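Local coordinates for protein putative thiosulfate sulfurtransferase ynjE (Escherichia coli K-12, PDB 3IPP) that catalyses the transfer of sulfur from thiosulfate to cyanide, giving thiocyanate and sulfite, with a cysteine persulfide as intermediate, at residues K22-R27 and A78-Y83; Q125-Q130 and R233-G238; E359-F364 and W384-V389. All coordinates share one frame; numbering follows the deposited sequence.

In the fold
The three contacts follow one another along the chain, each joining neighbouring parallel strands of a different sheet. Contact 1 pairs the two middle strands of the first sheet. Contact 2 lies at the margin of the second, contact 3 among inner strands of the third; these two sheets share one strand order, 1-5-4-2-3, as expected of repeated rhodanese domains. Centres lie about 22 Å apart for contacts 2 and 3, about 25 Å for 1 and 2, and about 32 Å for 1 and 3. L234 of contact 2 packs on helix 370-381, which joins the strands of contact 3, so both sheets lie against one helix. In contact 3 the V389 side chain is about 7 Å from that of the catalytic C366.

Contact 1. Residues K22-R27 and A78-Y83; sequences KAIDTR and APVALY
The Y83 ring carries the backbone CA of D25 over one face, a CH-pi contact of 3.8 Å from D25 CA to the ring centroid, while R27 NH2 stands at its edge, near the ring plane, with A23 CB more loosely at the edge as well. D25 has CG anti to its own N (chi1 -167°), which brings OD2 to Y83 OH at 2.5 Å, a very short hydrogen bond donated by the tyrosine; the carboxylate is turned 48° from the ring. R27 grips the same carboxylate side-on through NE and NH2, almost in its guanidinium plane and on the syn lone pairs, with NH2 to D25 OD2 at 2.6 Å. D25 OD1 also takes the backbone N of R27, closing an Asx turn at the end of the strand. An asparagine here would probably weaken the hold on R27, whose guanidinium would lose its counter-charge and be less firmly kept beside Y83. This cluster sits at the C-terminal end of a pair of parallel strands, 22-25 and 80-83, at the centre of the first rhodanese sheet, with backbone bonds such as I24 N to A81 O at 2.8 Å. On the opposite face the branched I24 presses CD1 tightly against V80 CG1, at 3.3 Å, and lays CB against L82 CD2; I24 and L82 pack on L96 and V89 of helix 86-99. Small A23 and A81 lie under L16 of helix 13-18. Past the strand end, T26 holds Y83 O twice, from opposite faces of its plane, through its N and through OG1 at 2.8 Å.

Contact 2. Residues Q125-Q130 and R233-G238; sequences QLVYPQ and RLLDGG
Q125 meets R233 with its backbone: the aliphatic R233 CG packs 3.7 Å from Q125 CA, and Q125 O accepts from L234 N at 2.8 Å. The R233 charge goes to D231 in a salt bridge and to the carbonyl of A143. L126 pairs with L234, both leucines on one face of the sheet, L126 CD2 4.2 Å from L234 CB, and L234 packs on M377 of helix 370-381. V127 faces the other way with L235, V127 CG2 lying 4.0 Å from L235 CD1. V127 N donates to L234 O at 2.8 Å. V127 O receives D236 N at 2.7 Å and has D236 CB 3.2 Å away; D236 OD1 is bound by the backbone N of M341. At the N-cap residue Y128 the chain turns into helix 129-137. P129, lacking an N-H, suits the helix's first turn and crosses L235 at about a right angle; L235 has CG opposite its backbone N (chi1 -178°), bringing CD1 3.8 Å from P129 CD. This adds the outermost strand, 126-127, to the parallel sheet of the second rhodanese domain. No salt bridge crosses the two segments, so cohesion probably depends little on charge.

Contact 3. Residues E359-F364 and W384-V389; sequences EQQVSF and WKNVSV
S388 OG is held by S363 OG at 2.8 Å and by a water, also at 2.8 Å, that donates to V362 O. S388 keeps OG between its backbone N and carbonyl carbon (chi1 63°) and S363 has OG anti to N (chi1 -167°); with these torsions both small hydroxyls sit on the same face of the sheet and come within bonding distance. The parallel backbone is joined by V362 N to N386 O at 2.8 Å and F364 N to S388 O at 3.0 Å; S388 N to V362 O is weak. Strand 361-365 leads directly to the catalytic C366. N386 ND2 makes a weak bond to Q360 O, which a second water links more closely to N386 N, and the Q361 side chain crosses that of N386, NE2 3.6 Å from N386 CG, the amide planes 29° apart. The other face is apolar, as suits a buried layer: V362 CG2 meets the edge of the W384 ring, 4.0 Å from CZ3, and F364 CE2 lies 4.1 Å from V387 CG1. These strands are the two arms of a beta-alpha-beta crossover whose helix, 370-381, packs on F364 and V387, while strand 289-293 flanks 361-365 and strand 274-275 flanks 387-390.

Contact 1. Residues K22-R27 and A78-Y83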
loop_
_atom_site.group_PDB
_atom_site.type_symbol
_atom_site.label_atom_id
_atom_site.label_comp_id
_atom_site.label_asym_id
_atom_site.label_seq_id
_atom_site.Cartn_x
_atom_site.Cartn_y
_atom_site.Cartn_z
ATOM N N LYS A 22 16.646 -15.387 12.747
ATOM C CA LYS A 22 15.804 -14.285 12.305
ATOM C C LYS A 22 15.106 -13.653 13.492
ATOM O O LYS A 22 14.678 -14.355 14.430
ATOM C CB LYS A 22 14.723 -14.774 11.337
ATOM C CG LYS A 22 15.239 -15.503 10.027
ATOM C CD LYS A 22 15.397 -14.602 8.780
ATOM C CE LYS A 22 15.540 -15.462 7.423
ATOM N NZ LYS A 22 16.098 -16.889 7.691
ATOM N N ALA A 23 14.960 -12.326 13.416
ATOM C CA ALA A 23 14.188 -11.548 14.343
ATOM C C ALA A 23 12.732 -11.386 13.870
ATOM O O ALA A 23 12.461 -11.128 12.708
ATOM C CB ALA A 23 14.838 -10.188 14.522
ATOM N N ILE A 24 11.790 -11.507 14.790
ATOM C CA ILE A 24 10.404 -11.290 14.452
ATOM C C ILE A 24 9.793 -10.134 15.295
ATOM O O ILE A 24 9.707 -10.191 16.534
ATOM C CB ILE A 24 9.584 -12.568 14.560
ATOM C CG1 ILE A 24 10.123 -13.612 13.567
ATOM C CG2 ILE A 24 8.112 -12.241 14.261
ATOM C CD1 ILE A 24 9.320 -14.897 13.551
ATOM N N ASP A 25 9.463 -9.060 14.592
ATOM C CA ASP A 25 8.831 -7.901 15.152
ATOM C C ASP A 25 7.350 -8.235 15.222
ATOM O O ASP A 25 6.722 -8.489 14.201
ATOM C CB ASP A 25 9.081 -6.686 14.265
ATOM C CG ASP A 25 8.705 -5.352 14.945
ATOM O OD1 ASP A 25 7.751 -5.310 15.762
ATOM O OD2 ASP A 25 9.363 -4.332 14.640
ATOM N N THR A 26 6.809 -8.255 16.432
ATOM C CA THR A 26 5.447 -8.687 16.658
ATOM C C THR A 26 4.457 -7.538 16.884
ATOM O O THR A 26 3.310 -7.792 17.255
ATOM C CB THR A 26 5.366 -9.686 17.834
ATOM O OG1 THR A 26 5.456 -8.980 19.087
ATOM C CG2 THR A 26 6.462 -10.742 17.726
ATOM N N ARG A 27 4.913 -6.305 16.650
ATOM C CA ARG A 27 4.073 -5.112 16.712
ATOM C C ARG A 27 3.215 -4.929 15.473
ATOM O O ARG A 27 3.437 -5.550 14.424
ATOM C CB ARG A 27 4.909 -3.848 16.895
ATOM C CG ARG A 27 5.789 -3.828 18.107
ATOM C CD ARG A 27 6.710 -2.635 18.108
ATOM N NE ARG A 27 7.707 -2.729 17.020
ATOM C CZ ARG A 27 8.549 -1.747 16.684
ATOM N NH1 ARG A 27 8.556 -0.598 17.363
ATOM N NH2 ARG A 27 9.387 -1.917 15.664
ATOM N N ALA A 78 16.513 -23.215 13.371
ATOM C CA ALA A 78 17.265 -21.971 13.381
ATOM C C ALA A 78 16.623 -20.995 14.412
ATOM O O ALA A 78 15.415 -20.977 14.606
ATOM C CB ALA A 78 17.319 -21.362 11.979
ATOM N N PRO A 79 17.455 -20.251 15.148
ATOM C CA PRO A 79 16.904 -19.377 16.212
ATOM C C PRO A 79 15.905 -18.344 15.657
ATOM O O PRO A 79 16.141 -17.781 14.581
ATOM C CB PRO A 79 18.130 -18.658 16.736
ATOM C CG PRO A 79 19.322 -19.532 16.300
ATOM C CD PRO A 79 18.935 -20.252 15.073
ATOM N N VAL A 80 14.787 -18.150 16.357
ATOM C CA VAL A 80 13.865 -17.044 16.128
ATOM C C VAL A 80 13.859 -16.169 17.394
ATOM O O VAL A 80 13.666 -16.692 18.497
ATOM C CB VAL A 80 12.439 -17.547 15.905
ATOM C CG1 VAL A 80 11.681 -16.536 15.204
ATOM C CG2 VAL A 80 12.454 -18.712 14.970
ATOM N N ALA A 81 14.076 -14.863 17.251
ATOM C CA ALA A 81 14.060 -13.966 18.402
ATOM C C ALA A 81 12.927 -12.973 18.231
ATOM O O ALA A 81 12.879 -12.260 17.220
ATOM C CB ALA A 81 15.379 -13.264 18.561
ATOM N N LEU A 82 12.001 -12.970 19.187
ATOM C CA LEU A 82 10.815 -12.116 19.119
ATOM C C LEU A 82 11.010 -10.817 19.925
ATOM O O LEU A 82 11.782 -10.781 20.885
ATOM C CB LEU A 82 9.574 -12.852 19.649
ATOM C CG LEU A 82 9.215 -14.255 19.124
ATOM C CD1 LEU A 82 7.951 -14.717 19.838
ATOM C CD2 LEU A 82 8.956 -14.248 17.669
ATOM N N TYR A 83 10.346 -9.748 19.508
ATOM C CA TYR A 83 10.287 -8.528 20.310
ATOM C C TYR A 83 8.948 -7.836 20.146
ATOM O O TYR A 83 8.182 -8.194 19.248
ATOM C CB TYR A 83 11.452 -7.592 20.025
ATOM C CG TYR A 83 11.505 -6.971 18.625
ATOM C CD1 TYR A 83 10.995 -5.697 18.398
ATOM C CD2 TYR A 83 12.096 -7.656 17.546
ATOM C CE1 TYR A 83 11.054 -5.119 17.174
ATOM C CE2 TYR A 83 12.172 -7.072 16.274
ATOM C CZ TYR A 83 11.654 -5.803 16.105
ATOM O OH TYR A 83 11.685 -5.179 14.902
#

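Contact 2. Residues Q125-Q130 and R233-G238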
loop_
_atom_site.group_PDB
_atom_site.type_symbol
_atom_site.label_atom_id
_atom_site.label_comp_id
_atom_site.label_asym_id
_atom_site.label_seq_id
_atom_site.Cartn_x
_atom_site.Cartn_y
_atom_site.Cartn_z
ATOM N N GLN A 125 3.452 8.437 5.146
ATOM C CA GLN A 125 2.442 8.561 4.065
ATOM C C GLN A 125 1.331 7.537 4.233
ATOM O O GLN A 125 0.282 7.677 3.606
ATOM C CB GLN A 125 3.089 8.352 2.699
ATOM C CG GLN A 125 3.841 9.561 2.159
ATOM C CD GLN A 125 4.768 9.199 1.022
ATOM O OE1 GLN A 125 4.743 8.080 0.532
ATOM N NE2 GLN A 125 5.591 10.151 0.583
ATOM N N LEU A 126 1.604 6.497 5.037
ATOM C CA LEU A 126 0.664 5.458 5.403
ATOM C C LEU A 126 0.336 5.630 6.885
ATOM O O LEU A 126 1.100 5.155 7.738
ATOM C CB LEU A 126 1.277 4.079 5.233
ATOM C CG LEU A 126 1.493 3.672 3.776
ATOM C CD1 LEU A 126 2.211 2.368 3.731
ATOM C CD2 LEU A 126 0.144 3.605 3.041
ATOM N N VAL A 127 -0.749 6.351 7.184
ATOM C CA VAL A 127 -1.096 6.644 8.575
ATOM C C VAL A 127 -1.920 5.492 9.117
ATOM O O VAL A 127 -2.352 4.584 8.357
ATOM C CB VAL A 127 -1.853 8.016 8.737
ATOM C CG1 VAL A 127 -1.097 9.114 7.993
ATOM C CG2 VAL A 127 -3.326 7.923 8.270
ATOM N N TYR A 128 -2.110 5.531 10.432
ATOM C CA TYR A 128 -2.905 4.553 11.124
ATOM C C TYR A 128 -3.946 5.289 12.000
ATOM O O TYR A 128 -3.784 6.485 12.322
ATOM C CB TYR A 128 -2.000 3.590 11.929
ATOM C CG TYR A 128 -1.129 4.249 13.002
ATOM C CD1 TYR A 128 -1.508 4.209 14.350
ATOM C CD2 TYR A 128 0.088 4.904 12.667
ATOM C CE1 TYR A 128 -0.714 4.785 15.346
ATOM C CE2 TYR A 128 0.896 5.481 13.640
ATOM C CZ TYR A 128 0.485 5.412 14.989
ATOM O OH TYR A 128 1.246 6.006 15.980
ATOM N N PRO A 129 -5.031 4.588 12.387
ATOM C CA PRO A 129 -6.166 5.323 13.010
ATOM C C PRO A 129 -5.825 6.231 14.206
ATOM O O PRO A 129 -6.284 7.390 14.282
ATOM C CB PRO A 129 -7.103 4.198 13.430
ATOM C CG PRO A 129 -6.821 3.106 12.331
ATOM C CD PRO A 129 -5.343 3.167 12.124
ATOM N N GLN A 130 -5.015 5.716 15.124
ATOM C CA GLN A 130 -4.742 6.399 16.392
ATOM C C GLN A 130 -3.942 7.697 16.165
ATOM O O GLN A 130 -4.193 8.702 16.823
ATOM C CB GLN A 130 -3.979 5.426 17.304
ATOM C CG GLN A 130 -4.136 5.662 18.776
ATOM C CD GLN A 130 -3.359 4.632 19.691
ATOM O OE1 GLN A 130 -3.846 4.300 20.801
ATOM N NE2 GLN A 130 -2.155 4.157 19.241
ATOM N N ARG A 233 -1.626 11.418 1.722
ATOM C CA ARG A 233 -1.406 10.287 2.611
ATOM C C ARG A 233 -2.629 9.350 2.565
ATOM O O ARG A 233 -3.737 9.795 2.257
ATOM C CB ARG A 233 -1.141 10.826 4.034
ATOM C CG ARG A 233 0.186 11.519 4.072
ATOM C CD ARG A 233 0.292 12.768 4.937
ATOM N NE ARG A 233 0.951 12.488 6.182
ATOM C CZ ARG A 233 1.778 13.280 6.872
ATOM N NH1 ARG A 233 2.135 14.483 6.467
ATOM N NH2 ARG A 233 2.257 12.810 8.029
ATOM N N LEU A 234 -2.429 8.069 2.857
ATOM C CA LEU A 234 -3.526 7.107 2.962
ATOM C C LEU A 234 -3.668 6.573 4.405
ATOM O O LEU A 234 -2.658 6.380 5.124
ATOM C CB LEU A 234 -3.236 5.917 2.073
ATOM C CG LEU A 234 -3.111 6.073 0.556
ATOM C CD1 LEU A 234 -2.894 4.695 -0.033
ATOM C CD2 LEU A 234 -4.377 6.732 0.017
ATOM N N LEU A 235 -4.898 6.286 4.819
ATOM C CA LEU A 235 -5.124 5.461 6.007
ATOM C C LEU A 235 -4.781 4.012 5.633
ATOM O O LEU A 235 -5.459 3.397 4.797
ATOM C CB LEU A 235 -6.564 5.573 6.483
ATOM C CG LEU A 235 -6.966 4.805 7.748
ATOM C CD1 LEU A 235 -6.031 5.110 8.956
ATOM C CD2 LEU A 235 -8.432 5.062 8.100
ATOM N N ASP A 236 -3.721 3.485 6.252
ATOM C CA ASP A 236 -3.220 2.108 5.976
ATOM C C ASP A 236 -4.319 1.115 6.324
ATOM O O ASP A 236 -4.865 1.191 7.422
ATOM C CB ASP A 236 -1.939 1.816 6.762
ATOM C CG ASP A 236 -1.195 0.570 6.249
ATOM O OD1 ASP A 236 -1.589 -0.075 5.223
ATOM O OD2 ASP A 236 -0.177 0.242 6.882
ATOM N N GLY A 237 -4.719 0.281 5.370
ATOM C CA GLY A 237 -5.801 -0.707 5.592
ATOM C C GLY A 237 -7.212 -0.170 5.435
ATOM O O GLY A 237 -8.201 -0.921 5.537
ATOM N N GLY A 238 -7.332 1.133 5.175
ATOM C CA GLY A 238 -8.652 1.749 4.956
ATOM C C GLY A 238 -9.557 1.950 6.180
ATOM O O GLY A 238 -9.114 1.845 7.335
#

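Contact 3. Residues E359-F364 and W384-V389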
loop_
_atom_site.group_PDB
_atom_site.type_symbol
_atom_site.label_atom_id
_atom_site.label_comp_id
_atom_site.label_asym_id
_atom_site.label_seq_id
_atom_site.Cartn_x
_atom_site.Cartn_y
_atom_site.Cartn_z
ATOM N N GLU A 359 15.559 1.117 -9.081
ATOM C CA GLU A 359 16.362 2.027 -9.941
ATOM C C GLU A 359 15.745 2.170 -11.342
ATOM O O GLU A 359 16.224 2.970 -12.124
ATOM C CB GLU A 359 17.844 1.608 -10.147
ATOM C CG GLU A 359 18.399 0.557 -9.234
ATOM C CD GLU A 359 17.810 -0.856 -9.467
ATOM O OE1 GLU A 359 18.147 -1.542 -10.483
ATOM O OE2 GLU A 359 17.056 -1.273 -8.574
ATOM N N GLN A 360 14.704 1.417 -11.650
ATOM C CA GLN A 360 14.065 1.521 -12.953
ATOM C C GLN A 360 13.058 2.645 -13.008
ATOM O O GLN A 360 12.528 3.036 -11.960
ATOM C CB GLN A 360 13.326 0.222 -13.266
ATOM C CG GLN A 360 14.252 -0.954 -13.436
ATOM C CD GLN A 360 13.504 -2.258 -13.459
ATOM O OE1 GLN A 360 12.358 -2.345 -12.995
ATOM N NE2 GLN A 360 14.123 -3.282 -14.041
ATOM N N GLN A 361 12.756 3.140 -14.221
ATOM C CA GLN A 361 11.459 3.824 -14.495
ATOM C C GLN A 361 10.378 2.724 -14.499
ATOM O O GLN A 361 10.416 1.798 -15.348
ATOM C CB GLN A 361 11.430 4.528 -15.865
ATOM C CG GLN A 361 12.671 5.300 -16.220
ATOM C CD GLN A 361 12.712 6.645 -15.493
ATOM O OE1 GLN A 361 11.727 7.418 -15.528
ATOM N NE2 GLN A 361 13.824 6.906 -14.782
ATOM N N VAL A 362 9.427 2.840 -13.575
ATOM C CA VAL A 362 8.423 1.810 -13.284
ATOM C C VAL A 362 7.034 2.413 -13.352
ATOM O O VAL A 362 6.735 3.429 -12.685
ATOM C CB VAL A 362 8.619 1.271 -11.810
ATOM C CG1 VAL A 362 7.512 0.238 -11.396
ATOM C CG2 VAL A 362 10.044 0.709 -11.638
ATOM N N SER A 363 6.173 1.779 -14.129
ATOM C CA SER A 363 4.818 2.239 -14.262
ATOM C C SER A 363 3.896 1.055 -14.049
ATOM O O SER A 363 4.159 -0.058 -14.611
ATOM C CB SER A 363 4.568 2.848 -15.650
ATOM O OG SER A 363 3.341 3.560 -15.657
ATOM N N PHE A 364 2.853 1.285 -13.222
ATOM C CA PHE A 364 1.881 0.269 -12.856
ATOM C C PHE A 364 0.609 0.461 -13.672
ATOM O O PHE A 364 0.175 1.609 -13.872
ATOM C CB PHE A 364 1.529 0.377 -11.350
ATOM C CG PHE A 364 2.722 0.251 -10.435
ATOM C CD1 PHE A 364 3.226 -1.009 -10.096
ATOM C CD2 PHE A 364 3.347 1.387 -9.923
ATOM C CE1 PHE A 364 4.342 -1.167 -9.272
ATOM C CE2 PHE A 364 4.479 1.270 -9.073
ATOM C CZ PHE A 364 4.988 -0.008 -8.745
ATOM N N TRP A 384 10.543 4.501 -3.881
ATOM C CA TRP A 384 10.800 4.356 -5.348
ATOM C C TRP A 384 10.677 5.709 -6.060
ATOM O O TRP A 384 9.643 6.367 -6.012
ATOM C CB TRP A 384 9.884 3.287 -5.973
ATOM C CG TRP A 384 10.251 1.890 -5.499
ATOM C CD1 TRP A 384 10.663 1.541 -4.255
ATOM C CD2 TRP A 384 10.226 0.670 -6.263
ATOM N NE1 TRP A 384 10.927 0.185 -4.185
ATOM C CE2 TRP A 384 10.664 -0.374 -5.406
ATOM C CE3 TRP A 384 9.905 0.358 -7.593
ATOM C CZ2 TRP A 384 10.806 -1.693 -5.841
ATOM C CZ3 TRP A 384 10.063 -0.966 -8.021
ATOM C CH2 TRP A 384 10.505 -1.963 -7.155
ATOM N N LYS A 385 11.747 6.155 -6.673
ATOM C CA LYS A 385 11.714 7.500 -7.180
ATOM C C LYS A 385 11.077 7.718 -8.565
ATOM O O LYS A 385 10.680 8.835 -8.859
ATOM C CB LYS A 385 13.103 8.137 -7.086
ATOM C CG LYS A 385 13.478 8.408 -5.633
ATOM C CD LYS A 385 14.751 9.176 -5.536
ATOM C CE LYS A 385 15.935 8.283 -5.754
ATOM N NZ LYS A 385 16.986 8.829 -4.838
ATOM N N ASN A 386 10.973 6.678 -9.394
ATOM C CA ASN A 386 10.515 6.853 -10.780
ATOM C C ASN A 386 9.340 5.941 -11.000
ATOM O O ASN A 386 9.452 4.887 -11.659
ATOM C CB ASN A 386 11.623 6.498 -11.775
ATOM C CG ASN A 386 13.018 6.904 -11.266
ATOM O OD1 ASN A 386 13.290 8.101 -11.203
ATOM N ND2 ASN A 386 13.900 5.885 -10.842
ATOM N N VAL A 387 8.215 6.323 -10.417
ATOM C CA VAL A 387 7.008 5.549 -10.506
ATOM C C VAL A 387 5.878 6.367 -11.065
ATOM O O VAL A 387 5.831 7.586 -10.912
ATOM C CB VAL A 387 6.610 4.903 -9.144
ATOM C CG1 VAL A 387 7.625 3.867 -8.758
ATOM C CG2 VAL A 387 6.417 5.932 -8.029
ATOM N N SER A 388 4.925 5.673 -11.655
ATOM C CA SER A 388 3.833 6.336 -12.330
ATOM C C SER A 388 2.766 5.285 -12.516
ATOM O O SER A 388 2.980 4.113 -12.198
ATOM C CB SER A 388 4.273 6.859 -13.717
ATOM O OG SER A 388 4.643 5.766 -14.553
ATOM N N VAL A 389 1.612 5.730 -13.005
ATOM C CA VAL A 389 0.526 4.834 -13.393
ATOM C C VAL A 389 0.228 5.024 -14.860
ATOM O O VAL A 389 0.150 6.144 -15.345
ATOM C CB VAL A 389 -0.731 5.096 -12.555
ATOM C CG1 VAL A 389 -1.948 4.365 -13.143
ATOM C CG2 VAL A 389 -0.455 4.703 -11.107
HETATM O O HOH W 1 11.443 3.856 -9.248
HETATM O O HOH W 2 7.460 5.875 -14.238
#